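Long-range contacts in esterase (Alcaligenes sp., PDB 1QLW), which probably hydrolyses carboxylic esters, as a bacterial esterase of the alpha/beta-hydrolase fold: residues V248-G253 against G283-L288; S228-E233 against H298-D303; L13-Q18 against R53-Q58; A60-I65 against K196-V201. All blocks are in the same frame, centred on the assembly; numbering follows the deposited sequence.

Interaction 1 of 4, residues V248-G253 against G283-L288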
loop_
_atom_site.group_PDB
_atom_site.type_symbol
_atom_site.label_atom_id
_atom_site.label_comp_id
_atom_site.label_asym_id
_atom_site.label_seq_id
_atom_site.Cartn_x
_atom_site.Cartn_y
_atom_site.Cartn_z
ATOM N N VAL A 248 21.252 -0.950 20.088
ATOM C CA VAL A 248 21.088 -1.659 18.833
ATOM C C VAL A 248 20.977 -3.165 19.021
ATOM O O VAL A 248 21.761 -3.766 19.737
ATOM C CB VAL A 248 22.298 -1.399 17.906
ATOM C CG1 VAL A 248 22.252 -2.237 16.640
ATOM C CG2 VAL A 248 22.459 0.081 17.590
ATOM N N LEU A 249 19.981 -3.735 18.326
ATOM C CA LEU A 249 19.796 -5.168 18.261
ATOM C C LEU A 249 19.814 -5.602 16.799
ATOM O O LEU A 249 19.043 -5.043 16.015
ATOM C CB LEU A 249 18.460 -5.579 18.890
ATOM C CG LEU A 249 18.141 -7.070 18.838
ATOM C CD1 LEU A 249 19.099 -7.886 19.696
ATOM C CD2 LEU A 249 16.707 -7.325 19.293
ATOM N N VAL A 250 20.670 -6.546 16.450
ATOM C CA VAL A 250 20.711 -7.109 15.099
ATOM C C VAL A 250 20.328 -8.575 15.251
ATOM O O VAL A 250 20.899 -9.270 16.089
ATOM C CB VAL A 250 22.083 -6.923 14.437
ATOM C CG1 VAL A 250 22.150 -7.661 13.114
ATOM C CG2 VAL A 250 22.399 -5.436 14.284
ATOM N N VAL A 251 19.379 -9.064 14.451
ATOM C CA VAL A 251 18.853 -10.413 14.602
ATOM C C VAL A 251 19.122 -11.236 13.347
ATOM O O VAL A 251 18.817 -10.797 12.234
ATOM C CB VAL A 251 17.327 -10.391 14.857
ATOM C CG1 VAL A 251 16.835 -11.801 15.177
ATOM C CG2 VAL A 251 16.962 -9.435 15.978
ATOM N N PHE A 252 19.670 -12.437 13.532
ATOM C CA PHE A 252 19.902 -13.374 12.446
ATOM C C PHE A 252 19.259 -14.725 12.744
ATOM O O PHE A 252 19.238 -15.184 13.888
ATOM C CB PHE A 252 21.389 -13.595 12.123
ATOM C CG PHE A 252 21.963 -12.513 11.241
ATOM C CD1 PHE A 252 22.414 -11.306 11.731
ATOM C CD2 PHE A 252 22.089 -12.740 9.874
ATOM C CE1 PHE A 252 22.939 -10.336 10.889
ATOM C CE2 PHE A 252 22.594 -11.770 9.027
ATOM C CZ PHE A 252 23.034 -10.561 9.530
ATOM N N GLY A 253 18.754 -15.348 11.686
ATOM C CA GLY A 253 18.149 -16.646 11.733
ATOM C C GLY A 253 19.093 -17.807 11.515
ATOM O O GLY A 253 20.248 -17.804 11.956
ATOM N N GLY A 283 25.207 -2.780 21.995
ATOM C CA GLY A 283 24.763 -3.558 20.860
ATOM C C GLY A 283 24.690 -5.035 21.197
ATOM O O GLY A 283 25.516 -5.546 21.948
ATOM N N GLN A 284 23.752 -5.727 20.569
ATOM C CA GLN A 284 23.641 -7.165 20.679
ATOM C C GLN A 284 23.374 -7.758 19.306
ATOM O O GLN A 284 22.528 -7.250 18.568
ATOM C CB GLN A 284 22.507 -7.578 21.622
ATOM C CG GLN A 284 22.240 -9.058 21.712
ATOM C CD GLN A 284 21.160 -9.446 22.698
ATOM O OE1 GLN A 284 20.885 -8.742 23.662
ATOM N NE2 GLN A 284 20.599 -10.626 22.444
ATOM N N LEU A 285 24.066 -8.847 19.009
ATOM C CA LEU A 285 23.772 -9.637 17.825
ATOM C C LEU A 285 23.084 -10.903 18.347
ATOM O O LEU A 285 23.723 -11.735 19.004
ATOM C CB LEU A 285 25.008 -9.955 16.984
ATOM C CG LEU A 285 24.570 -10.350 15.552
ATOM C CD1 LEU A 285 25.610 -9.980 14.528
ATOM C CD2 LEU A 285 24.141 -11.804 15.502
ATOM N N MET A 286 21.798 -11.002 18.082
ATOM C CA MET A 286 21.007 -12.146 18.462
ATOM C C MET A 286 20.966 -13.154 17.321
ATOM O O MET A 286 20.312 -12.897 16.308
ATOM C CB MET A 286 19.608 -11.644 18.818
ATOM C CG MET A 286 18.615 -12.726 19.162
ATOM S SD MET A 286 16.978 -12.072 19.511
ATOM C CE MET A 286 17.242 -11.277 21.078
ATOM N N SER A 287 21.687 -14.248 17.487
ATOM C CA SER A 287 21.668 -15.349 16.538
ATOM C C SER A 287 20.686 -16.364 17.121
ATOM O O SER A 287 20.935 -16.977 18.164
ATOM C CB SER A 287 23.067 -15.903 16.339
ATOM O OG SER A 287 23.076 -17.074 15.596
ATOM N N LEU A 288 19.553 -16.564 16.457
ATOM C CA LEU A 288 18.505 -17.416 17.011
ATOM C C LEU A 288 18.984 -18.800 17.352
ATOM O O LEU A 288 18.596 -19.290 18.426
ATOM C CB LEU A 288 17.274 -17.342 16.110
ATOM C CG LEU A 288 16.603 -15.956 16.078
ATOM C CD1 LEU A 288 15.555 -15.928 14.984
ATOM C CD2 LEU A 288 15.990 -15.609 17.418
HETATM O O HOH W 1 22.580 -16.658 13.018
#
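The last two parallel strands of the alpha/beta-hydrolase sheet, Val248-Phe252 and Gly283-Ser287, pair here as the two arms of a beta-alpha-beta crossover whose connecting helix is 263-278. Their directions differ by 16°, and the backbone hydrogen bonds alternate from one strand to the other: Gln284 N to Val248 O, Val250 N to Gln284 O, Met286 N to Val250 O (2.8 Å) and Phe252 N to Met286 O. Leu288 N to Phe252 O, at 2.9 Å, carries the pattern one step past the strand.

On one face the CD1 methyl of Leu249 sits between two neighbours, 3.9 Å from Gln284 CG and 3.9 Å from Met286 CB. Met286 runs out extended and then bends at its thioether (chi3 -71°), which turns its CE back to 4.1 Å from Leu249 CD1. Further along, Val251 CG1 packs 4.3 Å from Met286 SD. Helix 306-319 closes over this face, with Trp316 on Leu249 and Gln284, and Leu312 on Met286 and Leu288.

The reverse face belongs to Val248, Val250, Leu285 and Phe252. Here Leu285 CD2 meets the Phe252 ring obliquely, and Leu266 of helix 263-278 touches both side chains. At the far end a water links the strands, giving a proton to Gly253 O at 2.8 Å and lying 2.7 Å from Ser287 OG.

Interaction 2 of 4, residues S228-E233 against H298-D303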
loop_
_atom_site.group_PDB
_atom_site.type_symbol
_atom_site.label_atom_id
_atom_site.label_comp_id
_atom_site.label_asym_id
_atom_site.label_seq_id
_atom_site.Cartn_x
_atom_site.Cartn_y
_atom_site.Cartn_z
ATOM N N SER A 228 17.512 -4.354 13.746
ATOM C CA SER A 228 17.712 -4.637 12.319
ATOM C C SER A 228 17.681 -6.149 12.143
ATOM O O SER A 228 18.520 -6.845 12.716
ATOM C CB SER A 228 19.011 -3.968 11.879
ATOM O OG SER A 228 19.300 -4.022 10.513
ATOM N N VAL A 229 16.735 -6.631 11.348
ATOM C CA VAL A 229 16.566 -8.052 11.067
ATOM C C VAL A 229 17.317 -8.420 9.794
ATOM O O VAL A 229 16.967 -7.905 8.714
ATOM C CB VAL A 229 15.075 -8.397 10.946
ATOM C CG1 VAL A 229 14.935 -9.873 10.629
ATOM C CG2 VAL A 229 14.353 -8.023 12.228
ATOM N N GLU A 230 18.355 -9.233 9.929
ATOM C CA GLU A 230 19.147 -9.693 8.798
ATOM C C GLU A 230 19.452 -8.594 7.795
ATOM O O GLU A 230 19.072 -8.669 6.618
ATOM C CB GLU A 230 18.533 -10.904 8.115
ATOM C CG GLU A 230 18.511 -12.105 9.052
ATOM C CD GLU A 230 18.336 -13.433 8.387
ATOM O OE1 GLU A 230 18.098 -13.507 7.158
ATOM O OE2 GLU A 230 18.439 -14.454 9.125
ATOM N N PRO A 231 20.133 -7.557 8.234
ATOM C CA PRO A 231 20.491 -6.469 7.341
ATOM C C PRO A 231 21.395 -6.914 6.211
ATOM O O PRO A 231 22.306 -7.736 6.386
ATOM C CB PRO A 231 21.190 -5.450 8.250
ATOM C CG PRO A 231 21.727 -6.286 9.373
ATOM C CD PRO A 231 20.695 -7.350 9.585
ATOM N N GLY A 232 21.190 -6.290 5.044
ATOM C CA GLY A 232 22.078 -6.502 3.908
ATOM C C GLY A 232 23.455 -5.931 4.200
ATOM O O GLY A 232 24.463 -6.495 3.757
ATOM N N GLU A 233 23.486 -4.829 4.937
ATOM C CA GLU A 233 24.731 -4.232 5.394
ATOM C C GLU A 233 24.528 -3.665 6.797
ATOM O O GLU A 233 23.497 -3.073 7.081
ATOM C CB GLU A 233 25.149 -3.093 4.469
ATOM C CG GLU A 233 25.574 -3.448 3.067
ATOM C CD GLU A 233 26.682 -4.465 2.929
ATOM O OE1 GLU A 233 27.574 -4.543 3.798
ATOM O OE2 GLU A 233 26.706 -5.235 1.940
ATOM N N HIS A 298 14.969 -16.032 6.315
ATOM C CA HIS A 298 15.130 -14.578 6.258
ATOM C C HIS A 298 13.826 -13.838 6.552
ATOM O O HIS A 298 13.842 -12.706 7.022
ATOM C CB HIS A 298 15.605 -14.215 4.852
ATOM C CG HIS A 298 15.851 -12.770 4.629
ATOM N ND1 HIS A 298 16.770 -12.041 5.361
ATOM C CD2 HIS A 298 15.315 -11.899 3.742
ATOM C CE1 HIS A 298 16.758 -10.788 4.929
ATOM N NE2 HIS A 298 15.910 -10.685 3.910
ATOM N N MET A 299 12.699 -14.477 6.252
ATOM C CA MET A 299 11.379 -13.915 6.478
ATOM C C MET A 299 10.869 -14.302 7.860
ATOM O O MET A 299 9.719 -14.733 8.032
ATOM C CB MET A 299 10.423 -14.368 5.376
ATOM C CG MET A 299 10.827 -13.941 3.984
ATOM S SD MET A 299 10.944 -12.180 3.716
ATOM C CE MET A 299 9.271 -11.650 4.053
ATOM N N MET A 300 11.699 -14.081 8.883
ATOM C CA MET A 300 11.399 -14.633 10.210
ATOM C C MET A 300 10.157 -14.016 10.845
ATOM O O MET A 300 9.536 -14.639 11.708
ATOM C CB MET A 300 12.609 -14.534 11.124
ATOM C CG MET A 300 12.977 -13.101 11.468
ATOM S SD MET A 300 14.428 -13.030 12.562
ATOM C CE MET A 300 15.696 -13.567 11.398
ATOM N N MET A 301 9.778 -12.803 10.441
ATOM C CA MET A 301 8.546 -12.180 10.902
ATOM C C MET A 301 7.304 -12.884 10.367
ATOM O O MET A 301 6.201 -12.668 10.873
ATOM C CB MET A 301 8.498 -10.691 10.575
ATOM C CG MET A 301 8.338 -10.312 9.113
ATOM S SD MET A 301 9.689 -10.778 8.003
ATOM C CE MET A 301 10.973 -9.664 8.636
ATOM N N GLN A 302 7.457 -13.757 9.371
ATOM C CA GLN A 302 6.384 -14.535 8.781
ATOM C C GLN A 302 6.471 -16.031 9.117
ATOM O O GLN A 302 5.574 -16.801 8.751
ATOM C CB GLN A 302 6.386 -14.402 7.246
ATOM C CG GLN A 302 6.131 -12.966 6.800
ATOM C CD GLN A 302 6.188 -12.780 5.303
ATOM O OE1 GLN A 302 6.453 -13.712 4.550
ATOM N NE2 GLN A 302 5.946 -11.536 4.898
ATOM N N ASP A 303 7.550 -16.443 9.766
ATOM C CA ASP A 303 7.807 -17.837 10.068
ATOM C C ASP A 303 6.790 -18.386 11.059
ATOM O O ASP A 303 6.060 -17.652 11.733
ATOM C CB ASP A 303 9.244 -17.983 10.575
ATOM C CG ASP A 303 10.341 -18.024 9.517
ATOM O OD1 ASP A 303 10.029 -18.109 8.321
ATOM O OD2 ASP A 303 11.517 -17.963 9.960
#
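His298 ND1 donates a short hydrogen bond to Glu230 OE1, 2.7 Å long with 160° at the hydrogen. The carboxylate oxygen lies almost in the imidazole plane, whereas the ring approaches the carboxylate from its anti side and somewhat out of its plane; the two planes are 33° apart. The next ring carbon, CE1, faces Glu230 O in plane at 3.6 Å, so main chain and side chain of one glutamate line the same ring edge.

Met300 backs the acid: its CE lies 3.7 Å from Glu230 OE2. To get there its CG goes between backbone N and carbonyl carbon (chi1 67°), and the thioether passes Val229, SD 3.7 Å from CG1.

Glu230 directly follows strand 223-229, and His298 lies in the loop after the last strand, 283-287. Such a placement is consistent with the acid-histidine pair of alpha/beta hydrolases, and a bound sulfate lies about 5 Å from the His298 side chain.

In the second shell, Arg146 NH1 makes a salt bridge to Glu230 OE1 while Gly253 N donates to OE2, so both carboxylate oxygens are held. On the histidine side, His298 O is hydrogen-bonded to His205 NE2.

Interaction 3 of 4, residues L13-Q18 against R53-Q58. With SO4 (sulfate ion), chain C.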
loop_
_atom_site.group_PDB
_atom_site.type_symbol
_atom_site.label_atom_id
_atom_site.label_comp_id
_atom_site.label_asym_id
_atom_site.label_seq_id
_atom_site.Cartn_x
_atom_site.Cartn_y
_atom_site.Cartn_z
ATOM N N LEU A 13 -9.221 -6.587 19.353
ATOM C CA LEU A 13 -8.201 -5.584 19.640
ATOM C C LEU A 13 -8.877 -4.219 19.685
ATOM O O LEU A 13 -9.667 -3.880 18.817
ATOM C CB LEU A 13 -7.103 -5.584 18.588
ATOM C CG LEU A 13 -6.050 -4.476 18.706
ATOM C CD1 LEU A 13 -5.304 -4.503 20.030
ATOM C CD2 LEU A 13 -5.066 -4.572 17.550
ATOM N N THR A 14 -8.554 -3.442 20.705
ATOM C CA THR A 14 -9.078 -2.100 20.848
ATOM C C THR A 14 -7.975 -1.106 20.546
ATOM O O THR A 14 -6.868 -1.194 21.083
ATOM C CB THR A 14 -9.690 -1.845 22.230
ATOM O OG1 THR A 14 -10.792 -2.737 22.406
ATOM C CG2 THR A 14 -10.211 -0.423 22.359
ATOM N N LEU A 15 -8.299 -0.168 19.670
ATOM C CA LEU A 15 -7.352 0.874 19.361
ATOM C C LEU A 15 -7.857 2.238 19.793
ATOM O O LEU A 15 -9.024 2.606 19.633
ATOM C CB LEU A 15 -7.073 0.908 17.864
ATOM C CG LEU A 15 -6.440 -0.338 17.245
ATOM C CD1 LEU A 15 -6.196 -0.119 15.763
ATOM C CD2 LEU A 15 -5.130 -0.699 17.921
ATOM N N SER A 16 -6.920 2.990 20.353
ATOM C CA SER A 16 -7.197 4.369 20.730
ATOM C C SER A 16 -7.300 5.177 19.439
ATOM O O SER A 16 -8.110 6.103 19.387
ATOM C CB SER A 16 -6.048 4.885 21.581
ATOM O OG SER A 16 -6.174 6.270 21.798
ATOM N N GLY A 17 -6.527 4.852 18.411
ATOM C CA GLY A 17 -6.621 5.577 17.152
ATOM C C GLY A 17 -5.902 4.815 16.049
ATOM O O GLY A 17 -5.174 3.862 16.292
ATOM N N GLN A 18 -6.135 5.295 14.835
ATOM C CA GLN A 18 -5.516 4.729 13.653
ATOM C C GLN A 18 -5.567 5.797 12.563
ATOM O O GLN A 18 -6.408 6.699 12.602
ATOM C CB GLN A 18 -6.156 3.451 13.134
ATOM C CG GLN A 18 -7.465 3.512 12.391
ATOM C CD GLN A 18 -8.025 2.217 11.849
ATOM O OE1 GLN A 18 -8.920 2.198 10.977
ATOM N NE2 GLN A 18 -7.499 1.108 12.350
ATOM N N ARG A 53 1.246 4.148 7.797
ATOM C CA ARG A 53 -0.016 3.719 8.403
ATOM C C ARG A 53 0.255 3.509 9.882
ATOM O O ARG A 53 1.189 2.777 10.237
ATOM C CB ARG A 53 -0.509 2.417 7.780
ATOM C CG ARG A 53 -1.769 1.864 8.426
ATOM C CD ARG A 53 -2.950 2.723 8.162
ATOM N NE ARG A 53 -4.188 2.011 8.469
ATOM C CZ ARG A 53 -5.385 2.571 8.448
ATOM N NH1 ARG A 53 -5.422 3.861 8.141
ATOM N NH2 ARG A 53 -6.490 1.886 8.712
ATOM N N TYR A 54 -0.510 4.136 10.766
ATOM C CA TYR A 54 -0.300 4.025 12.206
ATOM C C TYR A 54 -1.533 3.416 12.878
ATOM O O TYR A 54 -2.689 3.621 12.487
ATOM C CB TYR A 54 0.052 5.385 12.828
ATOM C CG TYR A 54 -1.036 6.427 12.876
ATOM C CD1 TYR A 54 -1.908 6.498 13.961
ATOM C CD2 TYR A 54 -1.203 7.362 11.856
ATOM C CE1 TYR A 54 -2.907 7.452 14.018
ATOM C CE2 TYR A 54 -2.205 8.318 11.926
ATOM C CZ TYR A 54 -3.067 8.360 12.994
ATOM O OH TYR A 54 -4.069 9.303 13.018
ATOM N N GLN A 55 -1.245 2.661 13.940
ATOM C CA GLN A 55 -2.268 2.105 14.819
ATOM C C GLN A 55 -1.765 2.307 16.245
ATOM O O GLN A 55 -0.603 2.020 16.539
ATOM C CB GLN A 55 -2.572 0.658 14.476
ATOM C CG GLN A 55 -3.316 0.559 13.150
ATOM C CD GLN A 55 -3.924 -0.747 12.769
ATOM O OE1 GLN A 55 -5.147 -0.928 12.708
ATOM N NE2 GLN A 55 -3.044 -1.684 12.486
ATOM N N ILE A 56 -2.652 2.781 17.115
ATOM C CA ILE A 56 -2.281 3.174 18.474
ATOM C C ILE A 56 -3.161 2.402 19.452
ATOM O O ILE A 56 -4.383 2.591 19.456
ATOM C CB ILE A 56 -2.530 4.687 18.672
ATOM C CG1 ILE A 56 -1.777 5.516 17.639
ATOM C CG2 ILE A 56 -2.182 5.096 20.098
ATOM C CD1 ILE A 56 -1.712 6.988 17.727
ATOM N N PRO A 57 -2.575 1.522 20.246
ATOM C CA PRO A 57 -3.341 0.774 21.237
ATOM C C PRO A 57 -3.737 1.706 22.369
ATOM O O PRO A 57 -3.201 2.816 22.506
ATOM C CB PRO A 57 -2.384 -0.335 21.678
ATOM C CG PRO A 57 -1.040 0.291 21.545
ATOM C CD PRO A 57 -1.135 1.200 20.335
ATOM N N GLN A 58 -4.624 1.229 23.242
ATOM C CA GLN A 58 -4.946 2.003 24.431
ATOM C C GLN A 58 -3.733 2.070 25.344
ATOM O O GLN A 58 -2.978 1.110 25.467
ATOM C CB GLN A 58 -6.107 1.329 25.175
ATOM C CG GLN A 58 -7.353 1.255 24.302
ATOM C CD GLN A 58 -8.569 0.900 25.132
ATOM O OE1 GLN A 58 -8.641 -0.193 25.673
ATOM N NE2 GLN A 58 -9.493 1.839 25.204
HETATM S S SO4 C . -5.429 6.382 25.455
HETATM O O1 SO4 C . -6.024 5.003 25.257
HETATM O O2 SO4 C . -4.318 6.083 26.450
HETATM O O3 SO4 C . -6.373 7.363 26.007
HETATM O O4 SO4 C . -4.775 6.775 24.171
HETATM O O HOH W 2 -5.229 -1.650 23.140
#
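Tyr54 lays one face of its ring over the main chain of Gln18, CE1 3.5 Å from Gln18 C, where the N-terminal strand 13-23 joins strand 43-57 antiparallel beside a classic beta bulge. In the bulge Ser16 and Gly17 both face Ile56, whose O takes two bonds: Ser16 N at 2.7 Å and Gly17 N, in the carbonyl plane on a lone pair, at 3.3 Å. The chain turns a corner at Ser16, so the short strand 13-15 crosses strand 53-57 at 104°.

Beyond the corner, Gln18 and Gln55 lie side by side and point the same way, their amide planes 46° apart. Each amide finds its firm partner on the second subunit: Gln18 NE2 bonds Gln55 OE1 there, and Gln55 OE1 is bonded by Gln18 NE2 of that chain. The Arg53 guanidinium is turned obliquely against the Gln18 amide, with NH2 3.3 Å from Gln18 OE1; it bonds Ser20 OG through NH1 and forms a salt bridge with Asp89 of the second subunit through NH2. Leu15 crosses the Gln55 side chain, CD1 3.3 Å from OE1.

Before the corner, residues Leu13-Leu15 continue the sheet into the second subunit as an antiparallel ladder. Thr14 turns CG2 onto the Gln58 amide, 3.5 Å from CD, and its OG1 bonds Thr14 OG1 of the second subunit. A water joins Thr14 O to Gln58 N. At the outer end Ser16 OG, anti to its own nitrogen (chi1 171°), donates at 2.8 Å to O4 of a sulfate, probably from the crystallisation liquor.

Interaction 4 of 4, residues A60-I65 against K196-V201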
loop_
_atom_site.group_PDB
_atom_site.type_symbol
_atom_site.label_atom_id
_atom_site.label_comp_id
_atom_site.label_asym_id
_atom_site.label_seq_id
_atom_site.Cartn_x
_atom_site.Cartn_y
_atom_site.Cartn_z
ATOM N N ALA A 60 -0.818 3.413 25.159
ATOM C CA ALA A 60 0.340 2.925 24.444
ATOM C C ALA A 60 1.635 3.175 25.184
ATOM O O ALA A 60 1.786 4.169 25.891
ATOM C CB ALA A 60 0.444 3.541 23.053
ATOM N N LYS A 61 2.580 2.278 25.000
ATOM C CA LYS A 61 3.914 2.452 25.562
ATOM C C LYS A 61 4.521 3.731 24.983
ATOM O O LYS A 61 4.145 4.214 23.911
ATOM C CB LYS A 61 4.773 1.242 25.271
ATOM C CG LYS A 61 4.306 0.039 26.100
ATOM C CD LYS A 61 5.056 -1.209 25.706
ATOM C CE LYS A 61 4.719 -2.455 26.487
ATOM N NZ LYS A 61 5.263 -2.434 27.870
ATOM N N ARG A 62 5.486 4.281 25.714
ATOM C CA ARG A 62 6.049 5.588 25.389
ATOM C C ARG A 62 6.605 5.692 23.979
ATOM O O ARG A 62 6.448 6.751 23.341
ATOM C CB ARG A 62 7.143 5.942 26.399
ATOM C CG ARG A 62 7.961 7.174 26.101
ATOM C CD ARG A 62 7.189 8.469 26.022
ATOM N NE ARG A 62 7.991 9.625 25.629
ATOM C CZ ARG A 62 8.245 9.974 24.373
ATOM N NH1 ARG A 62 7.748 9.253 23.374
ATOM N NH2 ARG A 62 8.979 11.035 24.098
ATOM N N TYR A 63 7.290 4.654 23.498
ATOM C CA TYR A 63 7.937 4.719 22.206
ATOM C C TYR A 63 7.267 3.822 21.186
ATOM O O TYR A 63 7.212 2.606 21.367
ATOM C CB TYR A 63 9.416 4.314 22.342
ATOM C CG TYR A 63 10.176 5.191 23.318
ATOM C CD1 TYR A 63 10.366 6.547 23.073
ATOM C CD2 TYR A 63 10.569 4.689 24.542
ATOM C CE1 TYR A 63 11.037 7.359 23.982
ATOM C CE2 TYR A 63 11.248 5.472 25.465
ATOM C CZ TYR A 63 11.473 6.796 25.155
ATOM O OH TYR A 63 12.124 7.575 26.085
ATOM N N PRO A 64 6.716 4.390 20.123
ATOM C CA PRO A 64 6.184 3.575 19.040
ATOM C C PRO A 64 7.282 2.802 18.325
ATOM O O PRO A 64 8.436 3.225 18.324
ATOM C CB PRO A 64 5.608 4.602 18.060
ATOM C CG PRO A 64 5.282 5.782 18.923
ATOM C CD PRO A 64 6.478 5.820 19.867
ATOM N N ILE A 65 6.913 1.730 17.648
ATOM C CA ILE A 65 7.803 0.983 16.784
ATOM C C ILE A 65 7.454 1.322 15.335
ATOM O O ILE A 65 6.296 1.234 14.934
ATOM C CB ILE A 65 7.721 -0.528 17.039
ATOM C CG1 ILE A 65 8.063 -0.861 18.500
ATOM C CG2 ILE A 65 8.625 -1.283 16.070
ATOM C CD1 ILE A 65 7.780 -2.285 18.924
ATOM N N LYS A 196 9.010 13.885 14.404
ATOM C CA LYS A 196 7.583 14.115 14.579
ATOM C C LYS A 196 7.068 13.348 15.792
ATOM O O LYS A 196 6.289 13.876 16.585
ATOM C CB LYS A 196 6.797 13.678 13.339
ATOM C CG LYS A 196 5.288 13.646 13.464
ATOM C CD LYS A 196 4.600 13.109 12.219
ATOM C CE LYS A 196 3.094 13.023 12.312
ATOM N NZ LYS A 196 2.440 14.328 12.576
ATOM N N LEU A 197 7.468 12.088 15.906
ATOM C CA LEU A 197 7.005 11.240 16.998
ATOM C C LEU A 197 7.702 11.554 18.316
ATOM O O LEU A 197 7.165 11.210 19.368
ATOM C CB LEU A 197 7.221 9.766 16.646
ATOM C CG LEU A 197 6.430 9.262 15.433
ATOM C CD1 LEU A 197 6.706 7.792 15.199
ATOM C CD2 LEU A 197 4.938 9.536 15.576
ATOM N N ASP A 198 8.883 12.150 18.264
ATOM C CA ASP A 198 9.669 12.456 19.442
ATOM C C ASP A 198 10.037 11.175 20.176
ATOM O O ASP A 198 9.948 11.081 21.395
ATOM C CB ASP A 198 8.980 13.473 20.346
ATOM C CG ASP A 198 9.917 14.057 21.393
ATOM O OD1 ASP A 198 11.120 14.203 21.093
ATOM O OD2 ASP A 198 9.429 14.328 22.506
ATOM N N GLY A 199 10.551 10.194 19.423
ATOM C CA GLY A 199 11.063 8.977 20.024
ATOM C C GLY A 199 10.384 7.739 19.486
ATOM O O GLY A 199 9.237 7.448 19.830
ATOM N N THR A 200 11.081 6.995 18.648
ATOM C CA THR A 200 10.567 5.755 18.098
ATOM C C THR A 200 11.696 4.742 18.008
ATOM O O THR A 200 12.877 5.087 17.871
ATOM C CB THR A 200 9.939 5.982 16.693
ATOM O OG1 THR A 200 9.377 4.769 16.179
ATOM C CG2 THR A 200 10.930 6.514 15.672
ATOM N N VAL A 201 11.320 3.485 18.087
ATOM C CA VAL A 201 12.223 2.378 17.853
ATOM C C VAL A 201 12.118 2.069 16.353
ATOM O O VAL A 201 11.023 1.741 15.881
ATOM C CB VAL A 201 11.839 1.134 18.647
ATOM C CG1 VAL A 201 12.702 -0.063 18.289
ATOM C CG2 VAL A 201 11.886 1.435 20.144
HETATM O O HOH W 3 7.248 9.068 20.747
#
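Pro64 O is gripped by two donors from neighbouring residues, Thr200 OG1 at 2.8 Å and Val201 N at 2.9 Å. The amide arrives nearly along the C=O axis; the hydroxyl comes from well above the carbonyl plane. With OG1 opposite the backbone nitrogen (chi1 -177°), Thr200 places its hydroxyl over this oxygen, and the same OG1 is hydrogen-bonded to Thr66 OG1.

These bonds open the parallel pairing of strands 65-68 and 200-205 within the alpha/beta-hydrolase sheet: Ile65 bridges Val201, their side chains share a face, and Ile317 of helix 306-319 packs on both.

Ahead of the strands, the loop residues Arg62 and Tyr63 reach the turn leaving helix 185-197. Arg62 folds over its neighbour, CG 3.5 Å above the plane of the Tyr63 ring and over its centre, and NH2 then donates to Asp198 O at 2.9 Å. The Asp198 carboxylate adds only a long salt bridge, OD2 3.7 Å from Arg62 NH2, the two planes 46° apart. Gly199 O lies at the edge of the tyrosine ring, 3.6 Å from Tyr63 CD1. A water in the guanidinium plane accepts from Arg62 NH1 and donates to Gly199 O.

From the N terminus, interaction 3 closes first, pairing residues 13-18 with strand 43-57 at the subunit interface. Interaction 4 opens two residues later at Ala60 and closes at 196-201, where helix 185-197 gives way to strand 200-205; its nearer ends are 131 residues apart, and its centre is about 13 Å from that of interaction 3. Interaction 2 then starts at the end of strand 223-229 and returns at 298-303. Between its two ends lies the whole of interaction 1, the 248-252/283-287 pair, and the two touch through Gly253 N and Glu230 OE2. No two loops cross: 3, 4 and 2 follow in series, and all four contacts reach one sheet, from its dimer end to its last strand.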